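Blo t 1 allergen (Blomia tropicalis, PDB 5JT8) is a mite allergen of the papain cysteine protease family, crystallised with its propeptide, and probably cleaves proteins once that propeptide has been removed. Local coordinates at residues Leu231-Ser236 with Ile324-Thr329; Ile252-Ser257 with Thr279-Ile284. All blocks are in the same frame, centred on the assembly; numbering follows the deposited sequence. Where two conformers were deposited one is given.

Contact 1. Residues Leu231-Ser236 with Ile324-Thr329. Unlike the reference sequence in segment 231-236: His-234 (reference Gln). Unlike the reference sequence in segment 324-329: Tyr-327 (reference Phe).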
loop_
_atom_site.group_PDB
_atom_site.type_symbol
_atom_site.label_atom_id
_atom_site.label_comp_id
_atom_site.label_asym_id
_atom_site.label_seq_id
_atom_site.Cartn_x
_atom_site.Cartn_y
_atom_site.Cartn_z
ATOM N N LEU A 231 13.174 -8.609 2.996
ATOM C CA LEU A 231 13.827 -8.809 4.284
ATOM C C LEU A 231 13.232 -10.009 5.042
ATOM O O LEU A 231 12.145 -10.509 4.721
ATOM C CB LEU A 231 13.731 -7.549 5.159
ATOM C CG LEU A 231 14.371 -6.216 4.718
ATOM C CD1 LEU A 231 14.256 -5.178 5.855
ATOM C CD2 LEU A 231 15.833 -6.369 4.300
ATOM N N ARG A 232 13.985 -10.465 6.038
ATOM C CA ARG A 232 13.573 -11.515 6.966
ATOM C C ARG A 232 12.182 -11.242 7.549
ATOM O O ARG A 232 11.878 -10.103 7.898
ATOM C CB ARG A 232 14.623 -11.614 8.079
ATOM C CG ARG A 232 14.227 -12.415 9.285
ATOM C CD ARG A 232 15.278 -12.280 10.378
ATOM N NE ARG A 232 14.808 -12.899 11.608
ATOM C CZ ARG A 232 14.279 -12.236 12.629
ATOM N NH1 ARG A 232 14.179 -10.915 12.595
ATOM N NH2 ARG A 232 13.868 -12.895 13.700
ATOM N N TYR A 233 11.342 -12.276 7.612
ATOM C CA TYR A 233 10.040 -12.204 8.274
ATOM C C TYR A 233 10.224 -11.690 9.696
ATOM O O TYR A 233 11.180 -12.077 10.373
ATOM C CB TYR A 233 9.356 -13.584 8.280
ATOM C CG TYR A 233 7.919 -13.578 8.792
ATOM C CD1 TYR A 233 6.878 -13.108 7.995
ATOM C CD2 TYR A 233 7.601 -14.054 10.073
ATOM C CE1 TYR A 233 5.555 -13.103 8.455
ATOM C CE2 TYR A 233 6.286 -14.053 10.537
ATOM C CZ TYR A 233 5.269 -13.572 9.724
ATOM O OH TYR A 233 3.965 -13.560 10.174
ATOM N N HIS A 234 9.333 -10.805 10.139
ATOM C CA HIS A 234 9.469 -10.170 11.456
ATOM C C HIS A 234 10.789 -9.410 11.604
ATOM O O HIS A 234 11.440 -9.508 12.642
ATOM C CB HIS A 234 9.383 -11.198 12.603
ATOM C CG HIS A 234 7.989 -11.582 12.991
ATOM N ND1 HIS A 234 6.872 -11.124 12.327
ATOM C CD2 HIS A 234 7.535 -12.389 13.980
ATOM C CE1 HIS A 234 5.788 -11.632 12.889
ATOM N NE2 HIS A 234 6.163 -12.406 13.893
ATOM N N SER A 235 11.200 -8.673 10.586
ATOM C CA SER A 235 12.419 -7.887 10.734
ATOM C C SER A 235 12.274 -6.881 11.866
ATOM O O SER A 235 11.168 -6.417 12.179
ATOM C CB SER A 235 12.761 -7.173 9.427
ATOM O OG SER A 235 13.431 -8.068 8.558
ATOM N N SER A 236 13.391 -6.572 12.504
ATOM C CA SER A 236 13.416 -5.546 13.525
ATOM C C SER A 236 13.146 -4.180 12.899
ATOM O O SER A 236 13.407 -3.972 11.710
ATOM C CB SER A 236 14.765 -5.534 14.226
ATOM O OG SER A 236 15.759 -5.270 13.265
ATOM N N ILE A 324 3.304 -4.705 9.931
ATOM C CA ILE A 324 4.182 -3.831 9.153
ATOM C C ILE A 324 5.571 -4.434 8.892
ATOM O O ILE A 324 6.116 -4.295 7.791
ATOM C CB ILE A 324 4.344 -2.473 9.876
ATOM C CG1 ILE A 324 3.121 -1.595 9.611
ATOM C CG2 ILE A 324 5.640 -1.750 9.469
ATOM C CD1 ILE A 324 3.013 -0.428 10.590
ATOM N N ASN A 325 6.129 -5.112 9.893
ATOM C CA ASN A 325 7.449 -5.733 9.757
ATOM C C ASN A 325 7.474 -7.120 9.100
ATOM O O ASN A 325 8.534 -7.740 9.016
ATOM C CB ASN A 325 8.113 -5.872 11.137
ATOM C CG ASN A 325 8.305 -4.546 11.843
ATOM O OD1 ASN A 325 7.338 -3.857 12.171
ATOM N ND2 ASN A 325 9.567 -4.191 12.101
ATOM N N ASN A 326 6.329 -7.638 8.679
ATOM C CA ASN A 326 6.284 -9.028 8.229
ATOM C C ASN A 326 6.992 -9.230 6.892
ATOM O O ASN A 326 7.799 -10.142 6.748
ATOM C CB ASN A 326 4.831 -9.522 8.131
ATOM C CG ASN A 326 4.177 -9.712 9.499
ATOM O OD1 ASN A 326 4.843 -9.638 10.531
ATOM N ND2 ASN A 326 2.873 -9.990 9.503
ATOM N N TYR A 327 6.698 -8.362 5.930
ATOM C CA TYR A 327 7.124 -8.562 4.548
ATOM C C TYR A 327 7.633 -7.282 3.924
ATOM O O TYR A 327 6.944 -6.635 3.125
ATOM C CB TYR A 327 5.973 -9.099 3.690
ATOM C CG TYR A 327 5.338 -10.352 4.215
ATOM C CD1 TYR A 327 5.986 -11.581 4.112
ATOM C CD2 TYR A 327 4.081 -10.318 4.807
ATOM C CE1 TYR A 327 5.392 -12.740 4.580
ATOM C CE2 TYR A 327 3.488 -11.467 5.286
ATOM C CZ TYR A 327 4.149 -12.674 5.173
ATOM O OH TYR A 327 3.554 -13.812 5.643
ATOM N N VAL A 328 8.854 -6.926 4.276
ATOM C CA VAL A 328 9.436 -5.693 3.819
ATOM C C VAL A 328 10.380 -5.976 2.654
ATOM O O VAL A 328 11.252 -6.853 2.750
ATOM C CB VAL A 328 10.172 -5.000 4.956
ATOM C CG1 VAL A 328 10.747 -3.669 4.494
ATOM C CG2 VAL A 328 9.209 -4.802 6.142
ATOM N N THR A 329 10.201 -5.236 1.562
ATOM C CA THR A 329 10.969 -5.471 0.343
ATOM C C THR A 329 11.520 -4.183 -0.207
ATOM O O THR A 329 10.771 -3.225 -0.374
ATOM C CB THR A 329 10.112 -6.113 -0.756
ATOM O OG1 THR A 329 9.602 -7.365 -0.298
ATOM C CG2 THR A 329 10.938 -6.319 -2.045
HETATM O O HOH W 1 9.613 -11.269 4.915
HETATM O O HOH W 2 10.229 -8.302 6.660
HETATM O O HOH W 3 1.818 -13.605 7.853
#
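Asn-325 holds Ser-235 through both backbone and side chain. Its O accepts from Ser-235 N at 3.2 Å. Its ND2 donates to Ser-235 O at 2.7 Å, and also to Asp-237 at the start of helix 237-247. CG lies beside the backbone N (chi1 -60°), which swings the amide toward Ser-235. A third bond, Leu-231 N to Val-328 O at 2.6 Å, is nearly straight. Residues Arg-232 to Ser-235 form a type II beta turn, braced inside by Ser-235 OG on Arg-232 O at 2.6 Å. Water 1 bridges Leu-231 O and Asn-326 O.

The flat groups meet beside this frame. The side chains of Tyr-233 and Asn-326 run side by side, pointing the same way, with Asn-326 CB 3.7 Å from Tyr-233 CE1. Ring and amide planes are 27° apart. CE1 of Tyr-233 also comes 3.6 Å from CZ of Tyr-327, the two rings meeting obliquely. Lys-98 makes a cation-pi contact with Tyr-233. Asn-326 OD1 sits at the edge of the His-234 ring, but the ND1 bond is weak at 3.1 Å. Asn-320 ND2 also bonds OD1, and Asn-326 ND2 bonds Asp-276 O.

Leu-231 CD1 rests 4.1 Å from Val-328 CG1. The Leu-231 bond lies next to the antiparallel pair 227-230 and 329-332, in the beta-rich domain of the papain-like fold.

Contact 2. Residues Ile252-Ser257 with Thr279-Ile284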
loop_
_atom_site.group_PDB
_atom_site.type_symbol
_atom_site.label_atom_id
_atom_site.label_comp_id
_atom_site.label_asym_id
_atom_site.label_seq_id
_atom_site.Cartn_x
_atom_site.Cartn_y
_atom_site.Cartn_z
ATOM N N ILE A 252 5.813 -2.676 2.122
ATOM C CA ILE A 252 5.436 -3.537 3.230
ATOM C C ILE A 252 4.039 -4.109 2.989
ATOM O O ILE A 252 3.244 -3.557 2.243
ATOM C CB ILE A 252 5.433 -2.796 4.597
ATOM C CG1 ILE A 252 4.409 -1.661 4.581
ATOM C CG2 ILE A 252 6.808 -2.229 4.929
ATOM C CD1 ILE A 252 4.019 -1.166 5.971
ATOM N N TYR A 253 3.762 -5.240 3.615
ATOM C CA TYR A 253 2.434 -5.830 3.589
ATOM C C TYR A 253 1.846 -5.793 4.972
ATOM O O TYR A 253 2.490 -6.215 5.931
ATOM C CB TYR A 253 2.477 -7.260 3.088
ATOM C CG TYR A 253 2.329 -7.365 1.603
ATOM C CD1 TYR A 253 3.381 -7.046 0.766
ATOM C CD2 TYR A 253 1.129 -7.774 1.034
ATOM C CE1 TYR A 253 3.252 -7.141 -0.591
ATOM C CE2 TYR A 253 0.992 -7.872 -0.337
ATOM C CZ TYR A 253 2.062 -7.554 -1.146
ATOM O OH TYR A 253 1.951 -7.641 -2.514
ATOM N N MET A 254 0.632 -5.279 5.085
ATOM C CA MET A 254 0.040 -5.149 6.393
ATOM C C MET A 254 -1.466 -5.397 6.382
ATOM O O MET A 254 -2.039 -5.834 5.385
ATOM C CB MET A 254 0.380 -3.770 6.979
ATOM C CG MET A 254 0.385 -2.649 5.976
ATOM S SD MET A 254 -1.297 -2.107 5.676
ATOM C CE MET A 254 -1.799 -1.768 7.368
ATOM N N HIS A 255 -2.095 -5.145 7.522
ATOM C CA HIS A 255 -3.502 -5.440 7.698
ATOM C C HIS A 255 -4.328 -4.187 7.370
ATOM O O HIS A 255 -4.791 -3.479 8.266
ATOM C CB HIS A 255 -3.762 -5.937 9.133
ATOM C CG HIS A 255 -5.117 -6.539 9.326
ATOM N ND1 HIS A 255 -5.454 -7.274 10.444
ATOM C CD2 HIS A 255 -6.219 -6.530 8.535
ATOM C CE1 HIS A 255 -6.705 -7.689 10.333
ATOM N NE2 HIS A 255 -7.192 -7.246 9.188
ATOM N N GLY A 256 -4.494 -3.913 6.079
ATOM C CA GLY A 256 -5.167 -2.700 5.642
ATOM C C GLY A 256 -6.649 -2.626 5.984
ATOM O O GLY A 256 -7.180 -1.528 6.154
ATOM N N SER A 257 -7.315 -3.775 6.103
ATOM C CA SER A 257 -8.765 -3.783 6.313
ATOM C C SER A 257 -9.159 -3.611 7.785
ATOM O O SER A 257 -10.346 -3.509 8.103
ATOM C CB SER A 257 -9.391 -5.066 5.748
ATOM O OG SER A 257 -8.902 -6.231 6.386
ATOM N N THR A 279 -2.340 -10.202 6.846
ATOM C CA THR A 279 -1.986 -9.146 5.933
ATOM C C THR A 279 -2.897 -9.213 4.689
ATOM O O THR A 279 -3.210 -10.303 4.199
ATOM C CB THR A 279 -0.514 -9.278 5.563
ATOM O OG1 THR A 279 -0.194 -10.669 5.566
ATOM C CG2 THR A 279 0.375 -8.603 6.622
ATOM N N ASP A 280 -3.346 -8.058 4.200
ATOM C CA ASP A 280 -4.146 -8.013 2.970
ATOM C C ASP A 280 -3.941 -6.728 2.176
ATOM O O ASP A 280 -4.654 -6.467 1.215
ATOM C CB ASP A 280 -5.646 -8.189 3.264
ATOM C CG ASP A 280 -6.201 -7.136 4.222
ATOM O OD1 ASP A 280 -5.470 -6.201 4.615
ATOM O OD2 ASP A 280 -7.395 -7.249 4.578
ATOM N N HIS A 281 -2.961 -5.927 2.560
ATOM C CA HIS A 281 -2.756 -4.658 1.877
ATOM C C HIS A 281 -1.281 -4.341 1.758
ATOM O O HIS A 281 -0.548 -4.453 2.734
ATOM C CB HIS A 281 -3.477 -3.557 2.632
ATOM C CG HIS A 281 -3.497 -2.238 1.927
ATOM N ND1 HIS A 281 -3.763 -2.114 0.581
ATOM C CD2 HIS A 281 -3.334 -0.979 2.398
ATOM C CE1 HIS A 281 -3.734 -0.836 0.248
ATOM N NE2 HIS A 281 -3.484 -0.127 1.332
ATOM N N ALA A 282 -0.853 -3.948 0.562
ATOM C CA ALA A 282 0.526 -3.510 0.340
ATOM C C ALA A 282 0.614 -1.991 0.332
ATOM O O ALA A 282 -0.194 -1.340 -0.306
ATOM C CB ALA A 282 1.063 -4.056 -0.966
ATOM N N VAL A 283 1.598 -1.438 1.037
ATOM C CA VAL A 283 1.843 0.008 1.019
ATOM C C VAL A 283 3.348 0.254 1.068
ATOM O O VAL A 283 4.125 -0.691 0.949
ATOM C CB VAL A 283 1.162 0.735 2.188
ATOM C CG1 VAL A 283 -0.364 0.649 2.076
ATOM C CG2 VAL A 283 1.647 0.171 3.544
ATOM N N ILE A 284 3.746 1.506 1.273
ATOM C CA ILE A 284 5.153 1.904 1.259
ATOM C C ILE A 284 5.548 2.633 2.542
ATOM O O ILE A 284 4.835 3.528 2.991
ATOM C CB ILE A 284 5.445 2.834 0.037
ATOM C CG1 ILE A 284 5.166 2.092 -1.284
ATOM C CG2 ILE A 284 6.865 3.379 0.063
ATOM C CD1 ILE A 284 5.103 3.040 -2.499
#
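Ile-252, Tyr-253 and Met-254 pair antiparallel with Val-283, Ala-282 and His-281, and a classic beta bulge ends the pairing. In it Asp-280 and His-281 both face Met-254, whose O takes both their backbone N-H groups. The strands belong to the beta-rich domain of the papain-like fold.

Val-283 CG2 is a bump that faces the notch between Ile-252 CG1 and Met-254 CG. Ile-252 CG1 presses tightly on it at 3.5 Å. Met-254 CG meets it at 3.9 Å, that chain crossing Val-283 at about a right angle. The bend at chi2 (81°) brings Met-254 SD to 4.0 Å from His-281 CB. The bare CA of Gly-256 fits against the same CB at 3.6 Å. His-281 NE2 bonds to Asn-301 and its ring stacks on Trp-303, consistent with the histidine-asparagine pair of papain-like proteases.

On the opposite sheet face, in one of its two deposited conformers, the Tyr-253 ring has the Ala-282 methyl over it, nearer its rim, 3.8 Å from CB to the centroid, a CH-pi contact.

From the bulge, Asp-280 OD1 takes weak bonds from the backbone N of Gly-256 and Ser-257. Ser-257 OG donates to the syn lone pair of Asp-280 OD2 at 2.6 Å.

How the contacts relate
Strand 227-230 leads into 231-236, the first side of contact 1. Helix 237-247 and strand 250-254 follow, and the chain enters contact 2 at 252-257. A short excursion through helix 259-262 and strand 268-269 returns it at 279-284, closing the inner loop. Strand 281-291 runs on from there, followed by 294-300 and 312-316. Segment 324-329 then closes the outer loop, so contact 2 is nested within contact 1. Contact 1 ties the start of helix 237-247 to the approach of the last strand, whereas contact 2 joins two strands of the larger sheet. They touch at several points, among them Val-328 CG2 to Ile-252 CG2 at 3.7 Å.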